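Prolyl-tRNA synthetase (Naegleria fowleri, PDB 6UYH) probably activates proline with ATP and joins it to its cognate tRNA, and binds the inhibitor halofuginone together with an ATP analogue. Local coordinates at residues A[130-133]-A[137-140]; A[172-177]-A[181-186]; A[375-380]-A[403-408]. One frame throughout, in Å; residues are numbered along the deposited sequence.

Overall arrangement
Contacts 1 and 2 are neighbours in the class II catalytic core, their centres about 14 Å apart; they meet where Leu140 O lies 2.8 Å from Ala173 N, a probable hydrogen bond between strands 140-149 and 164-174. Contact 1 lies near the surface and combines apolar packing with one carboxylate gripping backbone N-H groups. Contact 2 is buried at its strand end, where a glutamate is met by several donors, and has a salt bridge at its more exposed helix end. Contact 3, partly buried, lies across the chain's centre, about 47 Å from contact 1 and about 38 Å from contact 2 between centres; a buried arginine joins a hairpin of the anticodon-binding domain to helix 391-415.

Contact 1 (A[130-133]-A[137-140]); sequences KWIQ and DLPL
Ile132 and Leu138 interlock where the chain leaves helix 121-131 and doubles back. Leu138 brings its CD2 methyl into the fork of the isoleucine: this methyl is 3.8 Å from Ile132 CD1 and 3.9 Å from Ile132 CG2, and the two side chains cross at about a right angle. The ethyl branch of Ile132 is stretched out (chi2 158°), which lets Ile132 CD1 also touch a second methyl, Leu140 CD2, at 4.0 Å. Leu140 has its CG opposite the backbone N (chi1 173°), a rotamer that carries its methyls back toward the helix end. There Leu140 CD2 comes to the six-membered ring of the indole at its edge, close to the plane, 4.1 Å from Trp131 CE3. The same indole also takes part in the dimer interface: NE1 donates to Asp37 of the second subunit, and Arg48 of that subunit makes a cation-pi contact with it.

The polar end of the turn rests on Asp137. Asp137 OD2 accepts from Gln133 N at 2.9 Å, on the anti side and tilted out of the carboxylate plane, and also takes the N-H of Ser134, so one oxygen holds two successive peptide groups just beyond the helix. Gln133 bends its own chain back at the second torsion, and Gln133 NE2 reaches Lys130 O at 3.3 Å from above the carbonyl plane. A cis peptide precedes Pro139 before strand 140-149 starts. This is the connection from helix 121-131 into strand 140-149, the first strand of the antiparallel motif 2 pair of class II synthetases.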
loop_
_atom_site.group_PDB
_atom_site.type_symbol
_atom_site.label_atom_id
_atom_site.label_comp_id
_atom_site.label_asym_id
_atom_site.label_seq_id
_atom_site.Cartn_x
_atom_site.Cartn_y
_atom_site.Cartn_z
ATOM N N LYS A 130 8.322 -12.825 -20.867
ATOM C CA LYS A 130 7.346 -12.474 -21.892
ATOM C C LYS A 130 7.536 -11.043 -22.371
ATOM O O LYS A 130 7.461 -10.771 -23.576
ATOM C CB LYS A 130 5.932 -12.657 -21.341
ATOM C CG LYS A 130 4.845 -12.175 -22.288
ATOM C CD LYS A 130 3.541 -11.918 -21.556
ATOM C CE LYS A 130 2.532 -11.243 -22.480
ATOM N NZ LYS A 130 1.314 -10.811 -21.753
ATOM N N TRP A 131 7.758 -10.115 -21.437
ATOM C CA TRP A 131 7.767 -8.692 -21.755
ATOM C C TRP A 131 9.055 -8.240 -22.432
ATOM O O TRP A 131 9.036 -7.258 -23.183
ATOM C CB TRP A 131 7.552 -7.868 -20.485
ATOM C CG TRP A 131 6.209 -8.061 -19.872
ATOM C CD1 TRP A 131 5.076 -8.455 -20.506
ATOM C CD2 TRP A 131 5.859 -7.871 -18.496
ATOM N NE1 TRP A 131 4.033 -8.519 -19.610
ATOM C CE2 TRP A 131 4.490 -8.164 -18.371
ATOM C CE3 TRP A 131 6.575 -7.485 -17.358
ATOM C CZ2 TRP A 131 3.812 -8.079 -17.154
ATOM C CZ3 TRP A 131 5.900 -7.388 -16.148
ATOM C CH2 TRP A 131 4.533 -7.695 -16.056
ATOM N N ILE A 132 10.172 -8.907 -22.170
ATOM C CA ILE A 132 11.456 -8.525 -22.745
ATOM C C ILE A 132 11.686 -9.350 -24.005
ATOM O O ILE A 132 11.731 -10.583 -23.956
ATOM C CB ILE A 132 12.595 -8.712 -21.730
ATOM C CG1 ILE A 132 12.373 -7.786 -20.536
ATOM C CG2 ILE A 132 13.954 -8.420 -22.379
ATOM C CD1 ILE A 132 13.077 -8.225 -19.269
ATOM N N GLN A 133 11.789 -8.671 -25.143
ATOM C CA GLN A 133 11.995 -9.367 -26.405
ATOM C C GLN A 133 13.188 -8.794 -27.160
ATOM O O GLN A 133 13.885 -9.525 -27.872
ATOM C CB GLN A 133 10.723 -9.299 -27.254
ATOM C CG GLN A 133 9.565 -10.116 -26.682
ATOM C CD GLN A 133 9.875 -11.611 -26.628
ATOM O OE1 GLN A 133 10.240 -12.219 -27.638
ATOM N NE2 GLN A 133 9.739 -12.205 -25.444
ATOM N N ASP A 137 13.269 -3.100 -25.032
ATOM C CA ASP A 137 12.460 -3.346 -23.844
ATOM C C ASP A 137 13.245 -3.155 -22.553
ATOM O O ASP A 137 12.678 -3.315 -21.468
ATOM C CB ASP A 137 11.871 -4.760 -23.890
ATOM C CG ASP A 137 10.934 -4.960 -25.070
ATOM O OD1 ASP A 137 10.063 -4.093 -25.279
ATOM O OD2 ASP A 137 11.071 -5.973 -25.790
ATOM N N LEU A 138 14.527 -2.816 -22.645
ATOM C CA LEU A 138 15.381 -2.702 -21.480
ATOM C C LEU A 138 15.889 -1.272 -21.334
ATOM O O LEU A 138 16.100 -0.583 -22.333
ATOM C CB LEU A 138 16.571 -3.665 -21.589
ATOM C CG LEU A 138 16.176 -5.138 -21.624
ATOM C CD1 LEU A 138 17.369 -5.992 -22.013
ATOM C CD2 LEU A 138 15.616 -5.577 -20.279
ATOM N N PRO A 139 16.102 -0.797 -20.100
ATOM C CA PRO A 139 15.887 -1.558 -18.867
ATOM C C PRO A 139 14.425 -1.650 -18.473
ATOM O O PRO A 139 13.629 -0.779 -18.845
ATOM C CB PRO A 139 16.683 -0.767 -17.827
ATOM C CG PRO A 139 16.675 0.637 -18.349
ATOM C CD PRO A 139 16.717 0.519 -19.844
ATOM N N LEU A 140 14.081 -2.737 -17.786
ATOM C CA LEU A 140 12.776 -2.918 -17.162
ATOM C C LEU A 140 12.987 -2.862 -15.659
ATOM O O LEU A 140 13.753 -3.659 -15.112
ATOM C CB LEU A 140 12.140 -4.253 -17.559
ATOM C CG LEU A 140 10.834 -4.626 -16.839
ATOM C CD1 LEU A 140 9.739 -3.606 -17.128
ATOM C CD2 LEU A 140 10.371 -6.033 -17.215
#

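Contact 2 (A[172-177]-A[181-186]); sequences SAFKSK and DEEVFT
Lys177 and Asp181 form a salt bridge across the first turn of helix 177-198. Lys177 NZ approaches the syn lone pair of Asp181 OD2 at 2.8 Å, with a weaker bond to the other oxygen, OD1; a bend at the last lysine torsion (chi4 -67°) turns the ammonium onto the carboxylate. Beneath it runs the helix's own backbone bond, Asp181 N to Lys177 O at 2.7 Å and almost straight. Asp181 OD1 has a second partner in Tyr219 OH.

Deeper in, Ser172 OG donates to the syn lone pair of Glu183 OE2 at 2.7 Å. Glu183 gets there with an extended chain, and its OE1 accepts from Asn267 ND2 and Trp269 NE1, so both oxygens of this buried carboxylate have donors, which would probably favour its charged form. Ser172 lies on strand 164-174, the second strand of the motif 2 pair of the class II core; after the strand ends at Phe174 a short turn leads into the helix, with Ser176 at the N-cap.

Phe174 packs beside the same glutamate. Phe174 CZ, at the ring edge, points at Glu183 CD from 3.6 Å, ring and carboxylate planes standing 83° apart, so C-H edge meets negative group.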
loop_
_atom_site.group_PDB
_atom_site.type_symbol
_atom_site.label_atom_id
_atom_site.label_comp_id
_atom_site.label_asym_id
_atom_site.label_seq_id
_atom_site.Cartn_x
_atom_site.Cartn_y
_atom_site.Cartn_z
ATOM N N SER A 172 14.888 -5.437 -11.376
ATOM C CA SER A 172 15.270 -4.748 -12.597
ATOM C C SER A 172 16.015 -5.687 -13.537
ATOM O O SER A 172 16.696 -6.616 -13.099
ATOM C CB SER A 172 16.144 -3.537 -12.286
ATOM O OG SER A 172 15.406 -2.583 -11.549
ATOM N N ALA A 173 15.882 -5.420 -14.834
ATOM C CA ALA A 173 16.567 -6.158 -15.890
ATOM C C ALA A 173 17.265 -5.176 -16.820
ATOM O O ALA A 173 16.701 -4.131 -17.154
ATOM C CB ALA A 173 15.575 -7.021 -16.690
ATOM N N PHE A 174 18.471 -5.536 -17.266
ATOM C CA PHE A 174 19.331 -4.658 -18.053
ATOM C C PHE A 174 19.964 -5.433 -19.196
ATOM O O PHE A 174 20.092 -6.660 -19.152
ATOM C CB PHE A 174 20.460 -4.050 -17.211
ATOM C CG PHE A 174 19.972 -3.265 -16.027
ATOM C CD1 PHE A 174 19.786 -1.892 -16.118
ATOM C CD2 PHE A 174 19.716 -3.896 -14.828
ATOM C CE1 PHE A 174 19.351 -1.162 -15.022
ATOM C CE2 PHE A 174 19.270 -3.177 -13.727
ATOM C CZ PHE A 174 19.091 -1.806 -13.827
ATOM N N LYS A 175 20.403 -4.692 -20.212
ATOM C CA LYS A 175 21.118 -5.317 -21.315
ATOM C C LYS A 175 22.579 -5.601 -20.987
ATOM O O LYS A 175 23.189 -6.442 -21.652
ATOM C CB LYS A 175 21.028 -4.443 -22.570
ATOM C CG LYS A 175 21.811 -3.142 -22.488
ATOM C CD LYS A 175 21.660 -2.329 -23.773
ATOM C CE LYS A 175 22.411 -1.008 -23.688
ATOM N NZ LYS A 175 22.113 -0.120 -24.847
ATOM N N SER A 176 23.149 -4.952 -19.969
ATOM C CA SER A 176 24.571 -5.098 -19.686
ATOM C C SER A 176 24.816 -5.186 -18.187
ATOM O O SER A 176 23.997 -4.751 -17.370
ATOM C CB SER A 176 25.381 -3.932 -20.257
ATOM O OG SER A 176 25.047 -2.729 -19.588
ATOM N N LYS A 177 25.979 -5.739 -17.836
ATOM C CA LYS A 177 26.355 -5.852 -16.432
ATOM C C LYS A 177 26.680 -4.489 -15.836
ATOM O O LYS A 177 26.371 -4.229 -14.666
ATOM C CB LYS A 177 27.552 -6.793 -16.278
ATOM C CG LYS A 177 27.921 -7.084 -14.824
ATOM C CD LYS A 177 29.198 -7.908 -14.706
ATOM C CE LYS A 177 29.410 -8.392 -13.273
ATOM N NZ LYS A 177 29.699 -7.297 -12.296
ATOM N N ASP A 181 25.252 -3.336 -12.351
ATOM C CA ASP A 181 26.151 -2.984 -11.248
ATOM C C ASP A 181 25.842 -1.592 -10.709
ATOM O O ASP A 181 25.733 -1.392 -9.498
ATOM C CB ASP A 181 27.616 -3.036 -11.710
ATOM C CG ASP A 181 28.151 -4.451 -11.872
ATOM O OD1 ASP A 181 27.605 -5.401 -11.276
ATOM O OD2 ASP A 181 29.153 -4.601 -12.596
ATOM N N GLU A 182 25.682 -0.619 -11.611
ATOM C CA GLU A 182 25.436 0.759 -11.188
ATOM C C GLU A 182 24.165 0.873 -10.356
ATOM O O GLU A 182 24.128 1.604 -9.358
ATOM C CB GLU A 182 25.356 1.682 -12.408
ATOM C CG GLU A 182 25.097 3.139 -12.049
ATOM C CD GLU A 182 24.616 3.971 -13.228
ATOM O OE1 GLU A 182 24.499 3.423 -14.346
ATOM O OE2 GLU A 182 24.348 5.176 -13.032
ATOM N N GLU A 183 23.107 0.162 -10.749
ATOM C CA GLU A 183 21.860 0.255 -9.993
ATOM C C GLU A 183 21.996 -0.358 -8.601
ATOM O O GLU A 183 21.448 0.177 -7.632
ATOM C CB GLU A 183 20.712 -0.416 -10.738
ATOM C CG GLU A 183 19.402 -0.286 -9.938
ATOM C CD GLU A 183 18.285 -1.203 -10.394
ATOM O OE1 GLU A 183 18.406 -2.433 -10.232
ATOM O OE2 GLU A 183 17.267 -0.688 -10.893
ATOM N N VAL A 184 22.715 -1.483 -8.477
ATOM C CA VAL A 184 22.881 -2.112 -7.162
ATOM C C VAL A 184 23.339 -1.085 -6.131
ATOM O O VAL A 184 22.773 -0.975 -5.032
ATOM C CB VAL A 184 23.875 -3.287 -7.240
ATOM C CG1 VAL A 184 24.216 -3.773 -5.806
ATOM C CG2 VAL A 184 23.310 -4.421 -8.075
ATOM N N PHE A 185 24.361 -0.304 -6.480
ATOM C CA PHE A 185 24.952 0.601 -5.499
ATOM C C PHE A 185 24.160 1.895 -5.378
ATOM O O PHE A 185 24.174 2.529 -4.316
ATOM C CB PHE A 185 26.428 0.836 -5.852
ATOM C CG PHE A 185 27.261 -0.402 -5.679
ATOM C CD1 PHE A 185 27.778 -0.734 -4.430
ATOM C CD2 PHE A 185 27.464 -1.271 -6.741
ATOM C CE1 PHE A 185 28.518 -1.891 -4.250
ATOM C CE2 PHE A 185 28.206 -2.431 -6.573
ATOM C CZ PHE A 185 28.735 -2.742 -5.325
ATOM N N THR A 186 23.450 2.278 -6.442
ATOM C CA THR A 186 22.491 3.379 -6.363
ATOM C C THR A 186 21.368 3.067 -5.375
ATOM O O THR A 186 21.006 3.909 -4.538
ATOM C CB THR A 186 21.930 3.660 -7.760
ATOM O OG1 THR A 186 22.986 4.121 -8.614
ATOM C CG2 THR A 186 20.814 4.708 -7.700
#

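Contact 3 (A[375-380]-A[403-408]); sequences RRDTGE and DSMLNK. With EDO (1,2-ethanediol), chain Z; EDO (1,2-ethanediol), chain B.
The beta-hairpin bend between strands 370-375 and 381-385 of the anticodon-binding domain rests on helix 391-415, where Arg375 reaches Ser404. Across the bend, Arg375 N donates to Glu380 O.

Arg375 is first clamped by its own loop: a bend at its third torsion (chi3 -73°) turns the guanidinium toward Asp377. The two form a side-on salt bridge, Arg375 NE to Asp377 OD1 at 2.9 Å and Arg375 NH2 to Asp377 OD2 at 2.9 Å, both through syn lone pairs and nearly in the guanidinium plane. This fixes the group's rotation and aims Arg375 NH2 at the helix, where it donates to Ser404 OG at 3.0 Å. The same hydroxyl bonds Lys400 O and a 1,2-ethanediol that also bonds Asn407 ND2. The third nitrogen, Arg375 NH1, donates to another 1,2-ethanediol, which bonds Glu380, and to a water that also bonds Ser404 OG; both diols probably come from the crystallisation liquor.

Apolar contact is slight: Asp377 CB lies 3.8 Å from Met405 CG. Thr378 OG1 accepts from Glu380 N, an ST turn within the bend. Farther along the helix a water donates to Asp377 O at 2.9 Å and accepts from Lys408 NZ at 2.6 Å.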
loop_
_atom_site.group_PDB
_atom_site.type_symbol
_atom_site.label_atom_id
_atom_site.label_comp_id
_atom_site.label_asym_id
_atom_site.label_seq_id
_atom_site.Cartn_x
_atom_site.Cartn_y
_atom_site.Cartn_z
ATOM N N ARG A 375 13.399 19.601 23.877
ATOM C CA ARG A 375 13.684 18.611 22.844
ATOM C C ARG A 375 13.741 17.217 23.460
ATOM O O ARG A 375 14.395 17.008 24.488
ATOM C CB ARG A 375 14.980 18.940 22.099
ATOM C CG ARG A 375 16.204 19.171 22.970
ATOM C CD ARG A 375 17.361 19.674 22.119
ATOM N NE ARG A 375 17.927 18.611 21.291
ATOM C CZ ARG A 375 18.971 18.771 20.483
ATOM N NH1 ARG A 375 19.552 19.959 20.377
ATOM N NH2 ARG A 375 19.432 17.744 19.781
ATOM N N ARG A 376 13.047 16.270 22.818
ATOM C CA ARG A 376 12.819 14.937 23.373
ATOM C C ARG A 376 14.096 14.108 23.464
ATOM O O ARG A 376 14.243 13.299 24.386
ATOM C CB ARG A 376 11.781 14.214 22.509
ATOM C CG ARG A 376 11.489 12.769 22.889
ATOM C CD ARG A 376 10.762 12.646 24.225
ATOM N NE ARG A 376 10.497 11.242 24.512
ATOM C CZ ARG A 376 11.328 10.440 25.175
ATOM N NH1 ARG A 376 12.476 10.912 25.649
ATOM N NH2 ARG A 376 11.009 9.165 25.360
ATOM N N ASP A 377 15.025 14.285 22.527
ATOM C CA ASP A 377 16.176 13.389 22.466
ATOM C C ASP A 377 17.130 13.608 23.634
ATOM O O ASP A 377 17.632 12.637 24.211
ATOM C CB ASP A 377 16.895 13.550 21.127
ATOM C CG ASP A 377 17.473 14.926 20.939
ATOM O OD1 ASP A 377 16.897 15.897 21.483
ATOM O OD2 ASP A 377 18.514 15.027 20.254
ATOM N N THR A 378 17.392 14.867 24.008
ATOM C CA THR A 378 18.268 15.160 25.139
ATOM C C THR A 378 17.532 15.648 26.379
ATOM O O THR A 378 18.128 15.666 27.461
ATOM C CB THR A 378 19.317 16.218 24.761
ATOM O OG1 THR A 378 18.660 17.459 24.463
ATOM C CG2 THR A 378 20.129 15.773 23.551
ATOM N N GLY A 379 16.270 16.046 26.255
ATOM C CA GLY A 379 15.563 16.648 27.368
ATOM C C GLY A 379 15.874 18.109 27.615
ATOM O O GLY A 379 15.282 18.707 28.525
ATOM N N GLU A 380 16.771 18.710 26.839
ATOM C CA GLU A 380 17.159 20.088 27.101
ATOM C C GLU A 380 15.971 21.029 26.931
ATOM O O GLU A 380 15.164 20.875 26.010
ATOM C CB GLU A 380 18.294 20.509 26.170
ATOM C CG GLU A 380 18.830 21.891 26.470
ATOM C CD GLU A 380 19.697 22.443 25.358
ATOM O OE1 GLU A 380 19.855 21.761 24.323
ATOM O OE2 GLU A 380 20.216 23.570 25.519
ATOM N N ASP A 403 19.991 15.752 13.443
ATOM C CA ASP A 403 21.442 15.620 13.351
ATOM C C ASP A 403 22.034 15.053 14.636
ATOM O O ASP A 403 22.928 14.200 14.586
ATOM C CB ASP A 403 22.069 16.976 13.019
ATOM C CG ASP A 403 21.678 17.475 11.636
ATOM O OD1 ASP A 403 21.118 16.685 10.848
ATOM O OD2 ASP A 403 21.928 18.658 11.336
ATOM N N SER A 404 21.548 15.509 15.792
ATOM C CA SER A 404 22.087 15.040 17.066
ATOM C C SER A 404 21.805 13.556 17.268
ATOM O O SER A 404 22.672 12.809 17.742
ATOM C CB SER A 404 21.492 15.845 18.222
ATOM O OG SER A 404 21.852 17.219 18.163
ATOM N N MET A 405 20.584 13.122 16.937
ATOM C CA MET A 405 20.220 11.715 17.066
ATOM C C MET A 405 21.116 10.844 16.199
ATOM O O MET A 405 21.609 9.801 16.647
ATOM C CB MET A 405 18.740 11.524 16.698
ATOM C CG MET A 405 17.776 12.155 17.704
ATOM S SD MET A 405 16.047 12.057 17.195
ATOM C CE MET A 405 15.818 10.277 17.058
ATOM N N LEU A 406 21.342 11.261 14.950
ATOM C CA LEU A 406 22.192 10.484 14.052
ATOM C C LEU A 406 23.649 10.511 14.507
ATOM O O LEU A 406 24.335 9.481 14.490
ATOM C CB LEU A 406 22.055 11.019 12.624
ATOM C CG LEU A 406 22.985 10.430 11.566
ATOM C CD1 LEU A 406 22.720 8.944 11.452
ATOM C CD2 LEU A 406 22.794 11.144 10.212
ATOM N N ASN A 407 24.131 11.678 14.932
ATOM C CA ASN A 407 25.520 11.795 15.360
ATOM C C ASN A 407 25.792 10.976 16.614
ATOM O O ASN A 407 26.843 10.338 16.725
ATOM C CB ASN A 407 25.863 13.264 15.603
ATOM C CG ASN A 407 25.968 14.055 14.318
ATOM O OD1 ASN A 407 26.221 13.494 13.252
ATOM N ND2 ASN A 407 25.791 15.371 14.414
ATOM N N LYS A 408 24.864 10.999 17.574
ATOM C CA LYS A 408 25.030 10.211 18.792
ATOM C C LYS A 408 25.093 8.722 18.474
ATOM O O LYS A 408 25.948 8.001 19.002
ATOM C CB LYS A 408 23.882 10.504 19.759
ATOM C CG LYS A 408 23.908 9.687 21.051
ATOM C CD LYS A 408 22.713 10.026 21.955
ATOM C CE LYS A 408 22.807 9.284 23.290
ATOM N NZ LYS A 408 21.644 9.497 24.201
HETATM C C1 EDO Z . 25.536 17.656 18.612
HETATM O O1 EDO Z . 24.301 17.229 19.193
HETATM C C2 EDO Z . 25.888 16.749 17.443
HETATM O O2 EDO Z . 25.204 17.197 16.268
HETATM C C1 EDO B . 18.707 24.672 20.841
HETATM O O1 EDO B . 19.951 25.364 20.991
HETATM C C2 EDO B . 18.663 23.492 21.805
HETATM O O2 EDO B . 19.749 22.617 21.487
HETATM O O HOH W 1 22.274 20.146 19.380
HETATM O O HOH W 2 20.399 11.750 23.815
#